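Local coordinates for protein cocosin 1 acidic chain (Cocos nucifera, PDB 5WPW) that serves as a hexameric 11S seed storage globulin, a nutrient reservoir built from paired acidic and basic chains and a potential food allergen of coconut, at residues R43-P48 / P133-T138; V75-P80 / N120-W125; Q105-F110 / L219-P224; E112-A117 / K249-I254. The protein carries 2 engineered substitutions. All coordinates share one frame; numbering follows the deposited sequence.

Interaction 1 of 4, residues R43-P48 / P133-T138; sequences RRVIEP and PVVAIT
The flat carboxylate of Glu47 meets the puckered ring of Pro133 through a single oxygen, Glu47 OE2, which lies 3.8 Å from Pro133 CG and almost as near its CB. The two groups cross obliquely in van der Waals contact, and the bend at chi2 of Glu47 (-58°) turns the carboxylate back toward the proline. The guanidinium of Arg44 leads off to a salt bridge with Glu211, with Thr24 as a second partner. Arg43 contributes its aliphatic part, its CG running alongside Val135 CG1 at 4.0 Å.

Strands 40-46 and 134-140 run as antiparallel neighbours in the jelly-roll beta barrel of the N-terminal cupin domain. The evidence is a separation of 4.7 Å between the axes of the short segments, an angle of 165° between their directions, and four backbone bonds. Two of them join one pair, Arg44 N to Ala136 O at 2.9 Å and Ala136 N to Arg44 O at 2.8 Å, and Ile46 and Val134 exchange the other two. Between them lies the non-hydrogen-bonded pair Val45 and Val135, whose CG2 methyls sit side by side at 3.8 Å. Val45 CG1 completes this row by reaching Pro133 CB at 3.9 Å. On the other face, carrying Arg44, Ile46, Val134 and Ala136, Ile46 and Arg44 pack on Ile212 of strand 212-214.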
loop_
_atom_site.group_PDB
_atom_site.type_symbol
_atom_site.label_atom_id
_atom_site.label_comp_id
_atom_site.label_asym_id
_atom_site.label_seq_id
_atom_site.Cartn_x
_atom_site.Cartn_y
_atom_site.Cartn_z
ATOM N N ARG A 43 30.797 1.640 18.633
ATOM C CA ARG A 43 31.597 2.699 18.046
ATOM C C ARG A 43 32.859 2.076 17.464
ATOM O O ARG A 43 33.494 1.242 18.108
ATOM C CB ARG A 43 31.975 3.773 19.080
ATOM C CG ARG A 43 32.765 4.930 18.462
ATOM C CD ARG A 43 33.530 5.735 19.505
ATOM N NE ARG A 43 32.618 6.431 20.400
ATOM C CZ ARG A 43 32.797 6.540 21.710
ATOM N NH1 ARG A 43 33.866 5.995 22.273
ATOM N NH2 ARG A 43 31.898 7.178 22.459
ATOM N N ARG A 44 33.213 2.477 16.251
ATOM C CA ARG A 44 34.430 2.010 15.602
ATOM C C ARG A 44 35.331 3.173 15.223
ATOM O O ARG A 44 34.859 4.221 14.764
ATOM C CB ARG A 44 34.126 1.216 14.346
ATOM C CG ARG A 44 34.186 -0.233 14.532
ATOM C CD ARG A 44 34.199 -0.888 13.195
ATOM N NE ARG A 44 32.905 -1.461 12.874
ATOM C CZ ARG A 44 32.496 -2.645 13.307
ATOM N NH1 ARG A 44 31.304 -3.096 12.966
ATOM N NH2 ARG A 44 33.287 -3.374 14.077
ATOM N N VAL A 45 36.638 2.970 15.383
ATOM C CA VAL A 45 37.639 3.877 14.844
ATOM C C VAL A 45 38.473 3.087 13.848
ATOM O O VAL A 45 39.005 2.026 14.187
ATOM C CB VAL A 45 38.528 4.481 15.947
ATOM C CG1 VAL A 45 39.671 5.247 15.320
ATOM C CG2 VAL A 45 37.726 5.407 16.805
ATOM N N ILE A 46 38.568 3.594 12.624
ATOM C CA ILE A 46 39.255 2.917 11.532
ATOM C C ILE A 46 40.383 3.836 11.090
ATOM O O ILE A 46 40.137 4.883 10.474
ATOM C CB ILE A 46 38.314 2.590 10.357
ATOM C CG1 ILE A 46 37.153 1.702 10.806
ATOM C CG2 ILE A 46 39.064 1.920 9.220
ATOM C CD1 ILE A 46 36.109 1.515 9.715
ATOM N N GLU A 47 41.625 3.441 11.400
ATOM C CA GLU A 47 42.776 4.232 11.014
ATOM C C GLU A 47 42.830 4.361 9.503
ATOM O O GLU A 47 42.207 3.574 8.781
ATOM C CB GLU A 47 44.073 3.601 11.525
ATOM C CG GLU A 47 44.053 3.184 12.979
ATOM C CD GLU A 47 43.744 4.338 13.899
ATOM O OE1 GLU A 47 43.215 4.075 15.004
ATOM O OE2 GLU A 47 44.029 5.498 13.519
ATOM N N PRO A 48 43.559 5.354 9.002
ATOM C CA PRO A 48 43.779 5.444 7.558
ATOM C C PRO A 48 44.345 4.139 7.012
ATOM O O PRO A 48 45.117 3.445 7.680
ATOM C CB PRO A 48 44.765 6.609 7.422
ATOM C CG PRO A 48 44.492 7.454 8.617
ATOM C CD PRO A 48 44.109 6.520 9.722
ATOM N N PRO A 133 41.500 9.363 10.973
ATOM C CA PRO A 133 40.723 8.164 11.298
ATOM C C PRO A 133 39.232 8.396 11.075
ATOM O O PRO A 133 38.722 9.508 11.220
ATOM C CB PRO A 133 41.033 7.925 12.784
ATOM C CG PRO A 133 42.228 8.822 13.097
ATOM C CD PRO A 133 42.099 9.974 12.171
ATOM N N VAL A 134 38.544 7.333 10.694
ATOM C CA VAL A 134 37.084 7.340 10.638
ATOM C C VAL A 134 36.564 6.927 12.004
ATOM O O VAL A 134 37.082 5.995 12.627
ATOM C CB VAL A 134 36.565 6.398 9.531
ATOM C CG1 VAL A 134 35.060 6.148 9.690
ATOM C CG2 VAL A 134 36.890 6.962 8.147
ATOM N N VAL A 135 35.565 7.642 12.503
ATOM C CA VAL A 135 34.868 7.256 13.714
ATOM C C VAL A 135 33.401 7.072 13.336
ATOM O O VAL A 135 32.750 8.018 12.869
ATOM C CB VAL A 135 35.044 8.291 14.836
ATOM C CG1 VAL A 135 34.400 7.785 16.108
ATOM C CG2 VAL A 135 36.547 8.544 15.085
ATOM N N ALA A 136 32.905 5.851 13.486
ATOM C CA ALA A 136 31.534 5.499 13.139
ATOM C C ALA A 136 30.776 5.105 14.393
ATOM O O ALA A 136 31.288 4.341 15.218
ATOM C CB ALA A 136 31.509 4.333 12.137
ATOM N N ILE A 137 29.552 5.619 14.550
ATOM C CA ILE A 137 28.679 5.153 15.619
ATOM C C ILE A 137 27.507 4.419 14.980
ATOM O O ILE A 137 26.827 4.967 14.100
ATOM C CB ILE A 137 28.195 6.293 16.526
ATOM C CG1 ILE A 137 27.071 5.758 17.387
ATOM C CG2 ILE A 137 27.727 7.463 15.712
ATOM C CD1 ILE A 137 26.694 6.604 18.512
ATOM N N THR A 138 27.301 3.175 15.401
ATOM C CA THR A 138 26.314 2.269 14.816
ATOM C C THR A 138 25.272 1.863 15.840
ATOM O O THR A 138 25.626 1.419 16.939
ATOM C CB THR A 138 27.004 1.016 14.295
ATOM O OG1 THR A 138 27.765 1.363 13.143
ATOM C CG2 THR A 138 25.980 -0.054 13.958
#

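Interaction 2 of 4, residues V75-P80 / N120-W125; sequences VMPGCP and NGFAYW
Phe122 reaches across to 75-80 with its side chain, starting at CB, which lies 3.9 Å from Val75 O. Its CG stays about as close to that same carbonyl oxygen, and CD2 comes nearest, 3.7 Å from Val75 O. CD2 also touches Met76 CA; Val75 O and Met76 CA meet the ring obliquely. The next atom, CE2, is 4.4 Å from Met76 CB. One face of the ring is met by Pro77 CD, which stands 4.1 Å above the plane and offset toward the rim. A chi1 of -70°, with CG beside the backbone N, brings the ring alongside Val75 to Pro77. Phe241 of a neighbouring subunit packs on it as well.

Beside the ring the two backbones are joined directly and through solvent. Val75 N gives a nearly straight bond to Ala123 O (2.9 Å, 176° at the hydrogen), next to the paired strands 70-74 and 124-127. One step further, a water donates to Val75 O at 2.9 Å and accepts from Ala123 N at 2.7 Å. Past this point the chain enters a type II turn, Met76 to Cys79, leading to the disulfide with Cys246 that links acidic and basic chains. Val75 O and Ala123 N are too far apart for a second direct bond, and the water takes its place, keeping both buried polar groups satisfied beside apolar surface.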
loop_
_atom_site.group_PDB
_atom_site.type_symbol
_atom_site.label_atom_id
_atom_site.label_comp_id
_atom_site.label_asym_id
_atom_site.label_seq_id
_atom_site.Cartn_x
_atom_site.Cartn_y
_atom_site.Cartn_z
ATOM N N VAL A 75 26.707 -5.246 -0.484
ATOM C CA VAL A 75 26.425 -6.214 -1.538
ATOM C C VAL A 75 24.947 -6.579 -1.494
ATOM O O VAL A 75 24.454 -7.106 -0.488
ATOM C CB VAL A 75 27.308 -7.457 -1.404
ATOM C CG1 VAL A 75 26.936 -8.459 -2.481
ATOM C CG2 VAL A 75 28.787 -7.066 -1.493
ATOM N N MET A 76 24.239 -6.312 -2.596
ATOM C CA MET A 76 22.824 -6.659 -2.695
ATOM C C MET A 76 22.692 -7.952 -3.484
ATOM O O MET A 76 22.928 -7.948 -4.696
ATOM C CB MET A 76 22.043 -5.527 -3.366
ATOM C CG MET A 76 22.390 -4.153 -2.810
ATOM S SD MET A 76 20.993 -3.012 -2.760
ATOM C CE MET A 76 21.769 -1.514 -2.131
ATOM N N PRO A 77 22.337 -9.073 -2.849
ATOM C CA PRO A 77 22.332 -10.365 -3.548
ATOM C C PRO A 77 21.345 -10.415 -4.708
ATOM O O PRO A 77 20.179 -10.029 -4.587
ATOM C CB PRO A 77 21.935 -11.358 -2.447
ATOM C CG PRO A 77 21.359 -10.534 -1.352
ATOM C CD PRO A 77 22.051 -9.216 -1.413
ATOM N N GLY A 78 21.811 -10.941 -5.832
ATOM C CA GLY A 78 20.960 -11.089 -6.993
ATOM C C GLY A 78 20.946 -9.889 -7.904
ATOM O O GLY A 78 20.266 -9.922 -8.939
ATOM N N CYS A 79 21.706 -8.750 -7.518
ATOM C CA CYS A 79 21.901 -7.555 -8.315
ATOM C C CYS A 79 23.159 -7.708 -9.163
ATOM O O CYS A 79 24.123 -8.351 -8.731
ATOM C CB CYS A 79 22.026 -6.329 -7.414
ATOM S SG CYS A 79 20.391 -5.930 -6.612
ATOM N N PRO A 80 23.161 -7.141 -10.370
ATOM C CA PRO A 80 24.354 -7.233 -11.229
ATOM C C PRO A 80 25.485 -6.371 -10.712
ATOM O O PRO A 80 25.259 -5.361 -10.040
ATOM C CB PRO A 80 23.864 -6.722 -12.594
ATOM C CG PRO A 80 22.629 -5.902 -12.285
ATOM C CD PRO A 80 22.021 -6.519 -11.059
ATOM N N ASN A 120 19.544 -5.897 7.528
ATOM C CA ASN A 120 20.066 -7.154 8.050
ATOM C C ASN A 120 20.338 -8.126 6.906
ATOM O O ASN A 120 19.694 -8.079 5.856
ATOM C CB ASN A 120 19.074 -7.777 9.003
ATOM C CG ASN A 120 17.751 -7.954 8.352
ATOM O OD1 ASN A 120 17.158 -6.978 7.891
ATOM N ND2 ASN A 120 17.300 -9.198 8.237
ATOM N N GLY A 121 21.312 -9.005 7.112
ATOM C CA GLY A 121 21.569 -10.066 6.168
ATOM C C GLY A 121 22.312 -9.683 4.908
ATOM O O GLY A 121 22.519 -10.557 4.057
ATOM N N PHE A 122 22.723 -8.417 4.750
ATOM C CA PHE A 122 23.495 -7.959 3.596
ATOM C C PHE A 122 24.963 -7.781 3.982
ATOM O O PHE A 122 25.263 -7.106 4.965
ATOM C CB PHE A 122 22.983 -6.610 3.057
ATOM C CG PHE A 122 21.632 -6.671 2.374
ATOM C CD1 PHE A 122 20.576 -7.364 2.928
ATOM C CD2 PHE A 122 21.412 -5.973 1.189
ATOM C CE1 PHE A 122 19.335 -7.398 2.300
ATOM C CE2 PHE A 122 20.179 -5.998 0.562
ATOM C CZ PHE A 122 19.138 -6.725 1.117
ATOM N N ALA A 123 25.872 -8.331 3.175
ATOM C CA ALA A 123 27.303 -8.139 3.406
ATOM C C ALA A 123 27.734 -6.691 3.186
ATOM O O ALA A 123 27.367 -6.046 2.193
ATOM C CB ALA A 123 28.116 -9.065 2.500
ATOM N N TYR A 124 28.572 -6.202 4.101
ATOM C CA TYR A 124 28.971 -4.802 4.205
ATOM C C TYR A 124 30.466 -4.721 4.506
ATOM O O TYR A 124 30.964 -5.498 5.326
ATOM C CB TYR A 124 28.183 -4.152 5.339
ATOM C CG TYR A 124 28.582 -2.765 5.788
ATOM C CD1 TYR A 124 28.193 -1.652 5.067
ATOM C CD2 TYR A 124 29.291 -2.568 6.970
ATOM C CE1 TYR A 124 28.523 -0.375 5.477
ATOM C CE2 TYR A 124 29.626 -1.281 7.398
ATOM C CZ TYR A 124 29.238 -0.193 6.638
ATOM O OH TYR A 124 29.549 1.094 7.027
ATOM N N TRP A 125 31.168 -3.770 3.874
ATOM C CA TRP A 125 32.570 -3.497 4.196
ATOM C C TRP A 125 32.841 -1.997 4.060
ATOM O O TRP A 125 32.100 -1.266 3.394
ATOM C CB TRP A 125 33.533 -4.335 3.307
ATOM C CG TRP A 125 33.383 -4.112 1.830
ATOM C CD1 TRP A 125 32.636 -4.868 0.958
ATOM C CD2 TRP A 125 34.007 -3.095 1.042
ATOM N NE1 TRP A 125 32.747 -4.368 -0.313
ATOM C CE2 TRP A 125 33.573 -3.273 -0.289
ATOM C CE3 TRP A 125 34.875 -2.030 1.337
ATOM C CZ2 TRP A 125 33.979 -2.440 -1.326
ATOM C CZ3 TRP A 125 35.280 -1.195 0.302
ATOM C CH2 TRP A 125 34.829 -1.403 -1.014
HETATM O O HOH W 1 24.682 -9.535 1.037
#

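Interaction 3 of 4, residues Q105-F110 / L219-P224; sequences QKVYQF and LQVLRP
Gln109 and Arg223 reach toward each other and cross at about a right angle, with the amide plane turned 64° from that of the guanidinium. Gln109 OE1 comes to the edge of the guanidinium, near its plane, and lies 2.7 Å from Arg223 NH1. Despite this short distance the bond is weak, because the angle at the hydrogen is only 124°. The crossing also lays the amide nitrogen over the aliphatic part of the arginine, Gln109 NE2 standing 3.6 Å from Arg223 CD. Two different chain shapes produce this meeting: Gln109 is extended beyond CG, whereas Arg223 leaves its backbone with CG between N and the carbonyl carbon (chi1 53°) and then bends at chi2.

A second right-angled crossing lies further back along the strand, where one methyl of Val107 does all the touching. Its CG2 is 3.8 Å from Arg223 CB, 3.5 Å from Leu222 O and 4.4 Å from Val221 CG2. Leu222 O is thus buried against a methyl group, and it has no hydrogen-bond partner anywhere in the model. The amide of the same residue is held, its N donating to His104 NE2. Subunit interfaces adjoin the contact: Arg258 of one neighbouring subunit packs on Gln109, and Pro385 of another on Val221.

The contact lies in the N-terminal cupin domain of the 11S bicupin fold, where the loop 219-224 packs against strand 107-110, with Ile71 of strand 70-74 also touching Val107, Val221 and Arg223.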
loop_
_atom_site.group_PDB
_atom_site.type_symbol
_atom_site.label_atom_id
_atom_site.label_comp_id
_atom_site.label_asym_id
_atom_site.label_seq_id
_atom_site.Cartn_x
_atom_site.Cartn_y
_atom_site.Cartn_z
ATOM N N GLN A 105 30.152 -4.720 -7.314
ATOM C CA GLN A 105 29.006 -3.846 -7.182
ATOM C C GLN A 105 29.463 -2.432 -6.857
ATOM O O GLN A 105 30.638 -2.176 -6.554
ATOM C CB GLN A 105 28.032 -4.363 -6.127
ATOM C CG GLN A 105 27.230 -5.549 -6.626
ATOM C CD GLN A 105 26.091 -5.895 -5.696
ATOM O OE1 GLN A 105 25.597 -5.033 -4.957
ATOM N NE2 GLN A 105 25.651 -7.148 -5.737
ATOM N N LYS A 106 28.498 -1.515 -6.939
ATOM C CA LYS A 106 28.772 -0.090 -6.809
ATOM C C LYS A 106 29.268 0.226 -5.403
ATOM O O LYS A 106 28.834 -0.375 -4.421
ATOM C CB LYS A 106 27.505 0.702 -7.128
ATOM C CG LYS A 106 26.280 0.206 -6.373
ATOM C CD LYS A 106 24.982 0.877 -6.843
ATOM C CE LYS A 106 24.397 0.181 -8.080
ATOM N NZ LYS A 106 23.013 0.677 -8.385
ATOM N N VAL A 107 30.193 1.177 -5.299
ATOM C CA VAL A 107 30.766 1.499 -4.013
ATOM C C VAL A 107 30.324 2.906 -3.650
ATOM O O VAL A 107 30.075 3.750 -4.520
ATOM C CB VAL A 107 32.294 1.347 -4.045
ATOM C CG1 VAL A 107 32.641 -0.120 -4.345
ATOM C CG2 VAL A 107 32.862 2.248 -5.100
ATOM N N TYR A 108 30.173 3.131 -2.356
ATOM C CA TYR A 108 29.566 4.334 -1.814
ATOM C C TYR A 108 30.627 5.130 -1.067
ATOM O O TYR A 108 31.232 4.628 -0.114
ATOM C CB TYR A 108 28.416 3.964 -0.884
ATOM C CG TYR A 108 27.400 3.050 -1.526
ATOM C CD1 TYR A 108 26.303 3.572 -2.192
ATOM C CD2 TYR A 108 27.514 1.664 -1.439
ATOM C CE1 TYR A 108 25.356 2.752 -2.765
ATOM C CE2 TYR A 108 26.565 0.826 -2.024
ATOM C CZ TYR A 108 25.490 1.385 -2.689
ATOM O OH TYR A 108 24.530 0.585 -3.285
ATOM N N GLN A 109 30.839 6.367 -1.480
ATOM C CA GLN A 109 31.851 7.207 -0.855
ATOM C C GLN A 109 31.185 8.081 0.187
ATOM O O GLN A 109 30.262 8.830 -0.129
ATOM C CB GLN A 109 32.587 8.029 -1.905
ATOM C CG GLN A 109 33.308 7.120 -2.864
ATOM C CD GLN A 109 34.445 7.806 -3.556
ATOM O OE1 GLN A 109 35.395 8.251 -2.913
ATOM N NE2 GLN A 109 34.357 7.907 -4.876
ATOM N N PHE A 110 31.641 7.971 1.423
ATOM C CA PHE A 110 30.987 8.615 2.546
ATOM C C PHE A 110 31.893 9.687 3.142
ATOM O O PHE A 110 33.077 9.797 2.819
ATOM C CB PHE A 110 30.598 7.582 3.602
ATOM C CG PHE A 110 31.761 6.963 4.313
ATOM C CD1 PHE A 110 32.271 7.536 5.463
ATOM C CD2 PHE A 110 32.309 5.772 3.865
ATOM C CE1 PHE A 110 33.336 6.958 6.140
ATOM C CE2 PHE A 110 33.361 5.184 4.549
ATOM C CZ PHE A 110 33.876 5.777 5.672
ATOM N N LEU A 219 44.042 0.473 -0.933
ATOM C CA LEU A 219 43.029 -0.404 -1.497
ATOM C C LEU A 219 42.532 0.256 -2.767
ATOM O O LEU A 219 41.936 1.332 -2.713
ATOM C CB LEU A 219 41.887 -0.634 -0.513
ATOM C CG LEU A 219 40.825 -1.623 -0.982
ATOM C CD1 LEU A 219 41.322 -3.011 -0.698
ATOM C CD2 LEU A 219 39.489 -1.365 -0.280
ATOM N N GLN A 220 42.762 -0.377 -3.905
ATOM C CA GLN A 220 42.251 0.144 -5.163
ATOM C C GLN A 220 40.999 -0.629 -5.540
ATOM O O GLN A 220 41.017 -1.862 -5.615
ATOM C CB GLN A 220 43.289 0.063 -6.280
ATOM C CG GLN A 220 44.461 1.024 -6.085
ATOM C CD GLN A 220 44.218 2.388 -6.712
ATOM O OE1 GLN A 220 44.024 3.381 -6.008
ATOM N NE2 GLN A 220 44.223 2.441 -8.042
ATOM N N VAL A 221 39.912 0.103 -5.749
ATOM C CA VAL A 221 38.664 -0.446 -6.250
ATOM C C VAL A 221 38.237 0.444 -7.405
ATOM O O VAL A 221 38.766 1.536 -7.598
ATOM C CB VAL A 221 37.569 -0.501 -5.166
ATOM C CG1 VAL A 221 38.080 -1.172 -3.914
ATOM C CG2 VAL A 221 37.058 0.898 -4.860
ATOM N N LEU A 222 37.276 -0.024 -8.184
ATOM C CA LEU A 222 36.748 0.824 -9.239
ATOM C C LEU A 222 35.810 1.858 -8.625
ATOM O O LEU A 222 34.875 1.504 -7.897
ATOM C CB LEU A 222 36.019 -0.004 -10.289
ATOM C CG LEU A 222 36.897 -0.925 -11.143
ATOM C CD1 LEU A 222 36.173 -2.229 -11.411
ATOM C CD2 LEU A 222 37.182 -0.239 -12.450
ATOM N N ARG A 223 36.069 3.128 -8.899
ATOM C CA ARG A 223 35.212 4.188 -8.377
ATOM C C ARG A 223 35.484 5.496 -9.104
ATOM O O ARG A 223 36.637 5.790 -9.460
ATOM C CB ARG A 223 35.439 4.383 -6.886
ATOM C CG ARG A 223 36.887 4.597 -6.552
ATOM C CD ARG A 223 37.018 5.614 -5.470
ATOM N NE ARG A 223 38.304 5.495 -4.808
ATOM C CZ ARG A 223 38.612 6.150 -3.703
ATOM N NH1 ARG A 223 37.709 6.961 -3.162
ATOM N NH2 ARG A 223 39.808 5.995 -3.144
ATOM N N PRO A 224 34.447 6.306 -9.358
ATOM C CA PRO A 224 34.645 7.635 -9.941
ATOM C C PRO A 224 35.034 8.639 -8.862
ATOM O O PRO A 224 36.134 9.188 -8.919
ATOM C CB PRO A 224 33.271 7.968 -10.549
ATOM C CG PRO A 224 32.387 6.762 -10.291
ATOM C CD PRO A 224 33.019 6.012 -9.156
#

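Interaction 4 of 4, residues E112-A117 / K249-I254; sequences EGDVLA and KIKQNI
Lys251 lays its aliphatic chain across the carboxylate of Asp114, with Lys251 CE 3.0 Å and its CD 3.2 Å from Asp114 OD2. Bends at chi3 and chi4 carry the ammonium group aside, leaving Lys251 NZ 4.5 Å from that oxygen, beyond a salt bridge; any electrostatic attraction is probably modest. Asp114 OD2 instead accepts a bond from Gln111 N. The other oxygen, Asp114 OD1, accepts a hydrogen bond from Asn253 ND2 at 3.2 Å, met from 40° above the carboxylate plane, and the two flat groups stand 80° apart. The amide oxygen Asn253 OD1 accepts from Asp256 N, which helps to orient the group.

The backbones form an antiparallel ladder, the short strand axes 4.4 Å apart. Val115 and Gln252 make the hydrogen-bonded pair, with Val115 N to Gln252 O at 2.7 Å, while Gly113 O receives Ile254 N and Ala117 N reaches Ile250 O. Apolar contacts lie on both faces: Val115 CG2 with Ile254 CD1 (3.7 Å) on one, Leu116 CD2 with Ile250 CD1 (4.0 Å) toward the other.

Strand 251-253, from the basic part, pairs with strand 114-118 of the acidic part as the outermost strand of the sheet within this chain. Strand 61-67 flanks 114-118 on the other side, Leu273 of strand 268-273 packs on Val115, Gln252 and Ile254, and Val72 and Leu74 of strand 70-74 meet Leu116 and Ile250, respectively.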
loop_
_atom_site.group_PDB
_atom_site.type_symbol
_atom_site.label_atom_id
_atom_site.label_comp_id
_atom_site.label_asym_id
_atom_site.label_seq_id
_atom_site.Cartn_x
_atom_site.Cartn_y
_atom_site.Cartn_z
ATOM N N GLU A 112 32.065 12.870 6.668
ATOM C CA GLU A 112 31.534 13.295 7.959
ATOM C C GLU A 112 30.091 13.735 7.801
ATOM O O GLU A 112 29.729 14.378 6.812
ATOM C CB GLU A 112 32.377 14.438 8.545
ATOM C CG GLU A 112 31.977 14.836 9.966
ATOM C CD GLU A 112 32.595 16.157 10.397
ATOM O OE1 GLU A 112 32.070 16.792 11.343
ATOM O OE2 GLU A 112 33.605 16.552 9.786
ATOM N N GLY A 113 29.260 13.344 8.765
ATOM C CA GLY A 113 27.856 13.671 8.753
ATOM C C GLY A 113 26.971 12.708 7.984
ATOM O O GLY A 113 25.743 12.871 8.005
ATOM N N ASP A 114 27.543 11.730 7.291
ATOM C CA ASP A 114 26.721 10.794 6.549
ATOM C C ASP A 114 26.037 9.811 7.491
ATOM O O ASP A 114 26.598 9.387 8.497
ATOM C CB ASP A 114 27.555 10.013 5.542
ATOM C CG ASP A 114 27.799 10.775 4.272
ATOM O OD1 ASP A 114 27.171 11.817 4.038
ATOM O OD2 ASP A 114 28.620 10.302 3.478
ATOM N N VAL A 115 24.819 9.427 7.129
ATOM C CA VAL A 115 24.120 8.307 7.744
ATOM C C VAL A 115 24.035 7.212 6.700
ATOM O O VAL A 115 23.608 7.471 5.566
ATOM C CB VAL A 115 22.707 8.678 8.226
ATOM C CG1 VAL A 115 22.046 7.433 8.709
ATOM C CG2 VAL A 115 22.772 9.693 9.345
ATOM N N LEU A 116 24.471 6.010 7.066
ATOM C CA LEU A 116 24.379 4.830 6.214
ATOM C C LEU A 116 23.402 3.838 6.828
ATOM O O LEU A 116 23.445 3.590 8.036
ATOM C CB LEU A 116 25.742 4.161 6.060
ATOM C CG LEU A 116 26.768 5.047 5.375
ATOM C CD1 LEU A 116 28.003 5.220 6.244
ATOM C CD2 LEU A 116 27.100 4.410 4.050
ATOM N N ALA A 117 22.530 3.274 5.991
ATOM C CA ALA A 117 21.537 2.277 6.408
ATOM C C ALA A 117 21.913 0.930 5.800
ATOM O O ALA A 117 21.975 0.796 4.569
ATOM C CB ALA A 117 20.129 2.667 5.970
ATOM N N LYS A 249 19.153 4.171 -2.686
ATOM C CA LYS A 249 20.119 4.981 -1.971
ATOM C C LYS A 249 20.218 4.439 -0.552
ATOM O O LYS A 249 19.199 4.131 0.067
ATOM C CB LYS A 249 19.699 6.457 -1.974
ATOM C CG LYS A 249 20.743 7.404 -1.387
ATOM C CD LYS A 249 20.245 8.862 -1.336
ATOM C CE LYS A 249 18.770 8.931 -0.966
ATOM N NZ LYS A 249 18.413 9.946 0.087
ATOM N N ILE A 250 21.439 4.279 -0.044
ATOM C CA ILE A 250 21.666 3.768 1.306
ATOM C C ILE A 250 22.313 4.787 2.214
ATOM O O ILE A 250 22.598 4.470 3.378
ATOM C CB ILE A 250 22.517 2.481 1.297
ATOM C CG1 ILE A 250 23.857 2.733 0.613
ATOM C CG2 ILE A 250 21.760 1.333 0.652
ATOM C CD1 ILE A 250 25.037 2.205 1.399
ATOM N N LYS A 251 22.599 5.977 1.712
ATOM C CA LYS A 251 23.406 6.944 2.435
ATOM C C LYS A 251 22.759 8.309 2.277
ATOM O O LYS A 251 22.248 8.642 1.200
ATOM C CB LYS A 251 24.839 6.962 1.890
ATOM C CG LYS A 251 25.695 8.135 2.358
ATOM C CD LYS A 251 27.104 8.026 1.746
ATOM C CE LYS A 251 27.438 9.242 0.891
ATOM N NZ LYS A 251 26.904 9.203 -0.506
ATOM N N GLN A 252 22.769 9.088 3.353
ATOM C CA GLN A 252 22.276 10.459 3.297
ATOM C C GLN A 252 23.022 11.296 4.320
ATOM O O GLN A 252 23.192 10.876 5.468
ATOM C CB GLN A 252 20.769 10.526 3.567
ATOM C CG GLN A 252 20.290 11.940 3.818
ATOM C CD GLN A 252 19.493 12.499 2.672
ATOM O OE1 GLN A 252 19.479 11.939 1.579
ATOM N NE2 GLN A 252 18.798 13.606 2.922
ATOM N N ASN A 253 23.469 12.473 3.902
ATOM C CA ASN A 253 24.194 13.356 4.797
ATOM C C ASN A 253 23.212 14.202 5.607
ATOM O O ASN A 253 22.294 14.802 5.047
ATOM C CB ASN A 253 25.152 14.233 3.995
ATOM C CG ASN A 253 25.912 15.190 4.868
ATOM O OD1 ASN A 253 25.447 16.292 5.119
ATOM N ND2 ASN A 253 27.061 14.768 5.364
ATOM N N ILE A 254 23.377 14.213 6.930
ATOM C CA ILE A 254 22.575 15.069 7.791
ATOM C C ILE A 254 23.409 16.079 8.559
ATOM O O ILE A 254 22.856 16.816 9.384
ATOM C CB ILE A 254 21.715 14.251 8.773
ATOM C CG1 ILE A 254 22.611 13.418 9.696
ATOM C CG2 ILE A 254 20.712 13.398 7.993
ATOM C CD1 ILE A 254 21.893 12.911 10.932
#

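In the fold
From the N terminus, the first of these contacts along the chain is interaction 1, which closes a loop of 84 residues, and the shorter loop of interaction 2 falls wholly within it. Interaction 3 starts inside both loops but ends at 219-224, thereby crossing them, and interaction 4, from 112-117 to 249-254, crosses all three. Interactions 1 and 4 lie on one sheet, 2 and 3 on the other sheet of the first cupin barrel. They meet at Val134 with Phe110 (1 and 3), Met76 with Gln105 (2 and 3), Met76 with Ile250 (2 and 4), and Tyr108 with Ile250 (3 and 4). Interaction 4 brings in the basic chain.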